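Local coordinates for protein ornithine decarboxylase (Entamoeba histolytica, PDB 4AIB) that probably decarboxylates L-ornithine to putrescine with pyridoxal 5'-phosphate as cofactor, the entry step of polyamine synthesis by this route, and probably works as a homodimer, at residues A55-P60 with L80-E85; G74-S79 with D95-Q100. All coordinates share one frame; numbering follows the deposited sequence.

How the contacts relate
Contacts 1 and 2 lie side by side in the pyridoxal-binding TIM barrel, their centres about 8 Å apart. Their segments alternate along the chain: 55-60, 74-79, 80-85, 95-100. Contact 2 pairs strands 74-77 and 96-98 in the parallel sheet. Helix 80-88 connects these two strands, and contact 1 sets that helix against the loop after strand 50-55. The contacts touch directly. Val56 N probably hydrogen-bonds to Asp76 O, and Ile83 packs on Cys77 and Tyr98. Together they join three neighbouring strands, 50-55, 74-77 and 96-98, and the segments that follow them. The loop after strand 50-55 carries Lys57, the lysine predicted to bind the cofactor, which is not attached in this structure.

Contact 1: A55-P60 with L80-E85; sequences AVKCNP and LNEIKE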
ATOM      1  N   ALA A  55      11.963  15.203   0.749  1.00 38.99           N
ATOM      2  CA  ALA A  55      11.651  13.960   0.055  1.00 40.40           C
ATOM      3  C   ALA A  55      10.199  13.986  -0.410  1.00 41.19           C
ATOM      4  O   ALA A  55       9.276  13.780   0.383  1.00 42.46           O
ATOM      5  CB  ALA A  55      11.914  12.762   0.957  1.00 39.40           C
ATOM      6  N   VAL A  56      10.012  14.256  -1.701  1.00 41.59           N
ATOM      7  CA  VAL A  56       8.686  14.355  -2.320  1.00 41.20           C
ATOM      8  C   VAL A  56       7.910  13.042  -2.171  1.00 40.52           C
ATOM      9  O   VAL A  56       6.679  13.041  -2.119  1.00 40.43           O
ATOM     10  CB  VAL A  56       8.786  14.753  -3.815  1.00 42.17           C
ATOM     11  CG1 VAL A  56       7.412  15.059  -4.396  1.00 42.63           C
ATOM     12  CG2 VAL A  56       9.702  15.958  -3.991  1.00 41.85           C
ATOM     13  N   LYS A  57       8.649  11.936  -2.083  1.00 40.20           N
ATOM     14  CA  LYS A  57       8.077  10.600  -1.912  1.00 40.23           C
ATOM     15  C   LYS A  57       7.250  10.467  -0.629  1.00 38.99           C
ATOM     16  O   LYS A  57       6.248   9.747  -0.606  1.00 38.59           O
ATOM     17  CB  LYS A  57       9.187   9.544  -1.934  1.00 43.35           C
ATOM     18  CG  LYS A  57       8.701   8.125  -2.188  1.00 48.51           C
ATOM     19  CD  LYS A  57       9.850   7.129  -2.145  1.00 51.51           C
ATOM     20  CE  LYS A  57       9.384   5.722  -2.486  1.00 54.60           C
ATOM     21  NZ  LYS A  57       8.524   5.124  -1.426  1.00 57.29           N
ATOM     22  N   CYS A  58       7.671  11.161   0.426  1.00 37.57           N
ATOM     23  CA  CYS A  58       6.980  11.121   1.715  1.00 37.74           C
ATOM     24  C   CYS A  58       5.560  11.683   1.620  1.00 37.01           C
ATOM     25  O   CYS A  58       4.609  11.061   2.095  1.00 36.07           O
ATOM     26  CB  CYS A  58       7.785  11.864   2.784  1.00 39.64           C
ATOM     27  SG  CYS A  58       7.206  11.576   4.472  1.00 42.23           S
ATOM     28  N   ASN A  59       5.429  12.858   1.004  1.00 36.73           N
ATOM     29  CA  ASN A  59       4.128  13.476   0.747  1.00 36.39           C
ATOM     30  C   ASN A  59       4.190  14.408  -0.468  1.00 36.33           C
ATOM     31  O   ASN A  59       4.673  15.537  -0.359  1.00 36.39           O
ATOM     32  CB  ASN A  59       3.622  14.227   1.986  1.00 36.19           C
ATOM     33  CG  ASN A  59       2.127  14.500   1.941  1.00 36.24           C
ATOM     34  OD1 ASN A  59       1.530  14.622   0.870  1.00 33.28           O
ATOM     35  ND2 ASN A  59       1.516  14.605   3.114  1.00 35.44           N
ATOM     36  N   PRO A  60       3.700  13.932  -1.630  1.00 36.55           N
ATOM     37  CA  PRO A  60       3.765  14.695  -2.878  1.00 36.86           C
ATOM     38  C   PRO A  60       2.565  15.619  -3.138  1.00 38.46           C
ATOM     39  O   PRO A  60       2.299  15.963  -4.294  1.00 39.01           O
ATOM     40  CB  PRO A  60       3.838  13.596  -3.941  1.00 35.70           C
ATOM     41  CG  PRO A  60       3.080  12.457  -3.349  1.00 35.13           C
ATOM     42  CD  PRO A  60       3.171  12.572  -1.850  1.00 35.45           C
ATOM     43  N   LEU A  80      10.591   9.825 -11.885  1.00 31.66           N
ATOM     44  CA  LEU A  80      10.421  10.872 -12.892  1.00 31.54           C
ATOM     45  C   LEU A  80       9.158  11.698 -12.641  1.00 33.70           C
ATOM     46  O   LEU A  80       9.136  12.904 -12.900  1.00 35.06           O
ATOM     47  CB  LEU A  80      10.392  10.262 -14.300  1.00 27.55           C
ATOM     48  CG  LEU A  80      10.166  11.156 -15.526  1.00 23.50           C
ATOM     49  CD1 LEU A  80      11.295  12.161 -15.715  1.00 18.90           C
ATOM     50  CD2 LEU A  80       9.998  10.301 -16.773  1.00 22.62           C
ATOM     51  N   ASN A  81       8.113  11.043 -12.139  1.00 35.87           N
ATOM     52  CA  ASN A  81       6.862  11.718 -11.791  1.00 37.24           C
ATOM     53  C   ASN A  81       7.049  12.764 -10.695  1.00 38.35           C
ATOM     54  O   ASN A  81       6.451  13.841 -10.751  1.00 39.31           O
ATOM     55  CB  ASN A  81       5.789  10.703 -11.384  1.00 38.86           C
ATOM     56  CG  ASN A  81       5.153  10.001 -12.574  1.00 40.29           C
ATOM     57  OD1 ASN A  81       4.262   9.168 -12.406  1.00 41.70           O
ATOM     58  ND2 ASN A  81       5.601  10.334 -13.782  1.00 40.12           N
ATOM     59  N   GLU A  82       7.887  12.439  -9.712  1.00 38.26           N
ATOM     60  CA  GLU A  82       8.253  13.372  -8.645  1.00 38.85           C
ATOM     61  C   GLU A  82       9.114  14.516  -9.179  1.00 39.12           C
ATOM     62  O   GLU A  82       8.992  15.654  -8.723  1.00 38.21           O
ATOM     63  CB  GLU A  82       8.986  12.644  -7.516  1.00 39.00           C
ATOM     64  CG  GLU A  82       8.107  11.708  -6.699  1.00 36.81           C
ATOM     65  CD  GLU A  82       8.869  10.971  -5.609  1.00 36.93           C
ATOM     66  OE1 GLU A  82       9.884  11.504  -5.106  1.00 35.80           O
ATOM     67  OE2 GLU A  82       8.445   9.853  -5.250  1.00 37.91           O
ATOM     68  N   ILE A  83       9.979  14.200 -10.142  1.00 39.09           N
ATOM     69  CA  ILE A  83      10.794  15.199 -10.839  1.00 39.79           C
ATOM     70  C   ILE A  83       9.900  16.183 -11.595  1.00 40.34           C
ATOM     71  O   ILE A  83      10.060  17.401 -11.476  1.00 40.27           O
ATOM     72  CB  ILE A  83      11.806  14.532 -11.807  1.00 20.00           C
ATOM     73  CG1 ILE A  83      12.975  13.918 -11.030  1.00 20.00           C
ATOM     74  CG2 ILE A  83      12.322  15.527 -12.840  1.00 20.00           C
ATOM     75  CD1 ILE A  83      13.864  13.013 -11.858  1.00 20.00           C
ATOM     76  N   LYS A  84       8.948  15.642 -12.355  1.00 39.84           N
ATOM     77  CA  LYS A  84       8.042  16.451 -13.170  1.00 40.02           C
ATOM     78  C   LYS A  84       7.110  17.318 -12.330  1.00 38.78           C
ATOM     79  O   LYS A  84       6.809  18.447 -12.712  1.00 36.91           O
ATOM     80  CB  LYS A  84       7.228  15.571 -14.125  1.00 40.60           C
ATOM     81  CG  LYS A  84       8.036  14.979 -15.271  1.00 40.99           C
ATOM     82  CD  LYS A  84       7.144  14.421 -16.370  1.00 43.35           C
ATOM     83  CE  LYS A  84       6.631  15.520 -17.290  1.00 46.51           C
ATOM     84  NZ  LYS A  84       5.749  14.982 -18.364  1.00 48.37           N
ATOM     85  N   GLU A  85       6.668  16.792 -11.188  1.00 38.11           N
ATOM     86  CA  GLU A  85       5.783  17.526 -10.282  1.00 39.25           C
ATOM     87  C   GLU A  85       6.439  18.806  -9.764  1.00 40.15           C
ATOM     88  O   GLU A  85       5.799  19.858  -9.706  1.00 40.84           O
ATOM     89  CB  GLU A  85       5.349  16.647  -9.106  1.00 38.25           C
ATOM     90  CG  GLU A  85       4.143  17.190  -8.352  1.00 36.83           C
ATOM     91  CD  GLU A  85       4.109  16.773  -6.893  1.00 37.60           C
ATOM     92  OE1 GLU A  85       4.231  15.563  -6.604  1.00 38.06           O
ATOM     93  OE2 GLU A  85       3.960  17.664  -6.030  1.00 37.44           O
TER
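Glu82 reaches from the first turns of helix 80-88 to the backbone turn at Val56 and Lys57, and this is the closer-packed part of the contact. Its CG lies anti to the carbonyl carbon (chi1 -70°) and the chain beyond is extended, which carries the carboxylate across to the loop. Glu82 OE2 meets Lys57 CB at 3.4 Å. OE1 is near Lys57 N, but the angle is too poor for a hydrogen bond; it accepts one from Ala78 N instead. Buried Val56 CG1 lies alongside the Glu82 chain, 4.1 Å from Glu82 CG. The Lys57 end is looser: beyond CG its chain leaves the helix, and it packs on Ser333 of the second subunit. Its NZ stays 6.1 Å from Glu82 OE2, so no salt bridge forms. Glu85 approaches Pro60 loosely; its carboxylate faces Pro60 O, acceptor against acceptor, so its exact placement is doubtful. Lys57 is the predicted attachment lysine for pyridoxal phosphate, unmodified here, so the contact lies beside the probable cofactor site. Val56 and Glu82 both rest on Cys77 of strand 74-77, and Glu85 touches Val65 of helix 62-70. The start of helix 80-88 thus sits beside the loop between strand 50-55 and helix 62-70.

Contact 2: G74-S79 with D95-Q100; sequences GFDCAS and DITYSQ
The Tyr98 ring turns its edge to strand 74-77: Cys77 O lies in its plane, 3.3 Å from Tyr98 CD1. Ala78 O is at the same edge, near CE1. Tyr98 CG is anti to the backbone N (chi1 -167°), which swings the ring along the strand toward Ala78. The Phe75 ring has Asp95 CB at its edge, and its plane meets that of Phe91 at about 40°. The Gln100 amide gives NE2 to Ala78 O at 3.2 Å; the acceptor is in the amide plane, but the donor stands above the carbonyl plane. Between these groups the strands run parallel. Phe75 N bonds to Asp95 O, Thr97 N to Phe75 O at 2.8 Å, and Cys77 N to Thr97 O. On the face of Phe75 and Cys77, Cys77 SG packs on Ile96 CG2 at 3.7 Å. Just past the strand, Ser99 OG lies 2.9 Å from both Asp76 OD1 and Asp76 OD2; any bond is weak, and its acceptor is not settled. Ala78 and Gln100 also pack on Cys334 of the second subunit, the predicted proton donor. The two strands and helix 80-88 form a beta-alpha-beta unit. Val86 of this helix touches Phe75 and Ile96, while strand 50-55 bonds to the other edge of strand 74-77.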
ATOM      1  N   GLY A  74      15.138  22.486  -0.904  1.00 21.74           N
ATOM      2  CA  GLY A  74      15.462  21.759  -2.129  1.00 23.83           C
ATOM      3  C   GLY A  74      14.478  20.623  -2.339  1.00 25.13           C
ATOM      4  O   GLY A  74      13.489  20.507  -1.609  1.00 22.94           O
ATOM      5  N   PHE A  75      14.743  19.778  -3.330  1.00 27.09           N
ATOM      6  CA  PHE A  75      13.816  18.697  -3.659  1.00 31.22           C
ATOM      7  C   PHE A  75      14.495  17.357  -3.886  1.00 33.11           C
ATOM      8  O   PHE A  75      15.433  17.244  -4.676  1.00 33.81           O
ATOM      9  CB  PHE A  75      12.948  19.080  -4.859  1.00 32.21           C
ATOM     10  CG  PHE A  75      12.041  20.243  -4.594  1.00 36.09           C
ATOM     11  CD1 PHE A  75      10.828  20.060  -3.942  1.00 36.01           C
ATOM     12  CD2 PHE A  75      12.407  21.529  -4.982  1.00 37.06           C
ATOM     13  CE1 PHE A  75       9.992  21.135  -3.688  1.00 37.09           C
ATOM     14  CE2 PHE A  75      11.573  22.607  -4.733  1.00 37.95           C
ATOM     15  CZ  PHE A  75      10.365  22.408  -4.086  1.00 38.39           C
ATOM     16  N   ASP A  76      13.997  16.346  -3.179  1.00 34.17           N
ATOM     17  CA  ASP A  76      14.506  14.987  -3.268  1.00 33.39           C
ATOM     18  C   ASP A  76      13.498  14.107  -4.003  1.00 33.42           C
ATOM     19  O   ASP A  76      12.449  13.753  -3.459  1.00 34.04           O
ATOM     20  CB  ASP A  76      14.774  14.442  -1.865  1.00 33.53           C
ATOM     21  CG  ASP A  76      15.600  13.181  -1.881  1.00 35.36           C
ATOM     22  OD1 ASP A  76      16.745  13.236  -2.373  1.00 38.88           O
ATOM     23  OD2 ASP A  76      15.104  12.136  -1.412  1.00 33.20           O
ATOM     24  N   CYS A  77      13.819  13.760  -5.245  1.00 32.91           N
ATOM     25  CA  CYS A  77      12.886  13.029  -6.097  1.00 34.71           C
ATOM     26  C   CYS A  77      13.366  11.615  -6.402  1.00 36.37           C
ATOM     27  O   CYS A  77      14.504  11.412  -6.833  1.00 38.13           O
ATOM     28  CB  CYS A  77      12.624  13.808  -7.386  1.00 33.83           C
ATOM     29  SG  CYS A  77      11.985  15.476  -7.108  1.00 35.20           S
ATOM     30  N   ALA A  78      12.483  10.647  -6.170  1.00 37.70           N
ATOM     31  CA  ALA A  78      12.793   9.231  -6.358  1.00 38.29           C
ATOM     32  C   ALA A  78      12.455   8.744  -7.765  1.00 37.17           C
ATOM     33  O   ALA A  78      13.157   7.898  -8.319  1.00 39.80           O
ATOM     34  CB  ALA A  78      12.073   8.389  -5.316  1.00 39.70           C
ATOM     35  N   SER A  79      11.374   9.278  -8.333  1.00 34.58           N
ATOM     36  CA  SER A  79      10.923   8.892  -9.667  1.00 32.96           C
ATOM     37  C   SER A  79      10.868  10.092 -10.609  1.00 32.62           C
ATOM     38  O   SER A  79      11.073  11.232 -10.186  1.00 31.93           O
ATOM     39  CB  SER A  79       9.548   8.220  -9.588  1.00 32.35           C
ATOM     40  OG  SER A  79       8.561   9.126  -9.123  1.00 29.85           O
ATOM     41  N   ASP A  95      17.789  22.747  -8.019  1.00 44.37           N
ATOM     42  CA  ASP A  95      17.387  22.481  -6.638  1.00 43.00           C
ATOM     43  C   ASP A  95      16.974  21.023  -6.429  1.00 40.81           C
ATOM     44  O   ASP A  95      16.860  20.560  -5.292  1.00 41.20           O
ATOM     45  CB  ASP A  95      16.243  23.413  -6.224  1.00 44.28           C
ATOM     46  CG  ASP A  95      16.638  24.882  -6.259  1.00 46.28           C
ATOM     47  OD1 ASP A  95      17.759  25.218  -5.821  1.00 46.35           O
ATOM     48  OD2 ASP A  95      15.815  25.703  -6.719  1.00 48.35           O
ATOM     49  N   ILE A  96      16.758  20.309  -7.533  1.00 36.15           N
ATOM     50  CA  ILE A  96      16.314  18.916  -7.502  1.00 31.80           C
ATOM     51  C   ILE A  96      17.501  17.951  -7.477  1.00 31.50           C
ATOM     52  O   ILE A  96      18.501  18.160  -8.165  1.00 30.35           O
ATOM     53  CB  ILE A  96      15.405  18.593  -8.714  1.00 20.00           C
ATOM     54  CG1 ILE A  96      14.222  19.567  -8.776  1.00 20.00           C
ATOM     55  CG2 ILE A  96      14.911  17.151  -8.660  1.00 20.00           C
ATOM     56  CD1 ILE A  96      13.465  19.548 -10.089  1.00 20.00           C
ATOM     57  N   THR A  97      17.385  16.902  -6.666  1.00 30.69           N
ATOM     58  CA  THR A  97      18.349  15.801  -6.684  1.00 30.16           C
ATOM     59  C   THR A  97      17.644  14.462  -6.940  1.00 31.94           C
ATOM     60  O   THR A  97      16.814  14.017  -6.147  1.00 34.31           O
ATOM     61  CB  THR A  97      19.239  15.762  -5.413  1.00 27.83           C
ATOM     62  OG1 THR A  97      19.988  14.540  -5.384  1.00 29.20           O
ATOM     63  CG2 THR A  97      18.411  15.878  -4.132  1.00 29.24           C
ATOM     64  N   TYR A  98      17.973  13.836  -8.066  1.00 32.80           N
ATOM     65  CA  TYR A  98      17.357  12.572  -8.460  1.00 30.95           C
ATOM     66  C   TYR A  98      17.901  11.421  -7.613  1.00 31.71           C
ATOM     67  O   TYR A  98      18.812  10.700  -8.027  1.00 32.59           O
ATOM     68  CB  TYR A  98      17.561  12.323  -9.961  1.00 28.39           C
ATOM     69  CG  TYR A  98      16.727  11.206 -10.560  1.00 25.12           C
ATOM     70  CD1 TYR A  98      15.658  10.640  -9.859  1.00 23.86           C
ATOM     71  CD2 TYR A  98      16.987  10.738 -11.847  1.00 23.75           C
ATOM     72  CE1 TYR A  98      14.894   9.626 -10.414  1.00 23.97           C
ATOM     73  CE2 TYR A  98      16.225   9.728 -12.412  1.00 22.98           C
ATOM     74  CZ  TYR A  98      15.182   9.175 -11.692  1.00 25.47           C
ATOM     75  OH  TYR A  98      14.422   8.171 -12.246  1.00 30.69           O
ATOM     76  N   SER A  99      17.328  11.267  -6.421  1.00 33.92           N
ATOM     77  CA  SER A  99      17.766  10.259  -5.458  1.00 36.84           C
ATOM     78  C   SER A  99      17.156   8.889  -5.745  1.00 37.96           C
ATOM     79  O   SER A  99      16.199   8.464  -5.092  1.00 38.66           O
ATOM     80  CB  SER A  99      17.448  10.701  -4.026  1.00 37.40           C
ATOM     81  OG  SER A  99      16.052  10.831  -3.825  1.00 37.50           O
ATOM     82  N   GLN A 100      17.720   8.209  -6.736  1.00 38.62           N
ATOM     83  CA  GLN A 100      17.323   6.848  -7.062  1.00 39.96           C
ATOM     84  C   GLN A 100      18.566   6.041  -7.404  1.00 41.10           C
ATOM     85  O   GLN A 100      19.262   6.335  -8.379  1.00 42.30           O
ATOM     86  CB  GLN A 100      16.312   6.836  -8.214  1.00 40.51           C
ATOM     87  CG  GLN A 100      15.808   5.454  -8.613  1.00 43.50           C
ATOM     88  CD  GLN A 100      15.214   4.672  -7.454  1.00 46.89           C
ATOM     89  OE1 GLN A 100      15.665   3.570  -7.142  1.00 48.45           O
ATOM     90  NE2 GLN A 100      14.199   5.240  -6.809  1.00 49.14           N
TER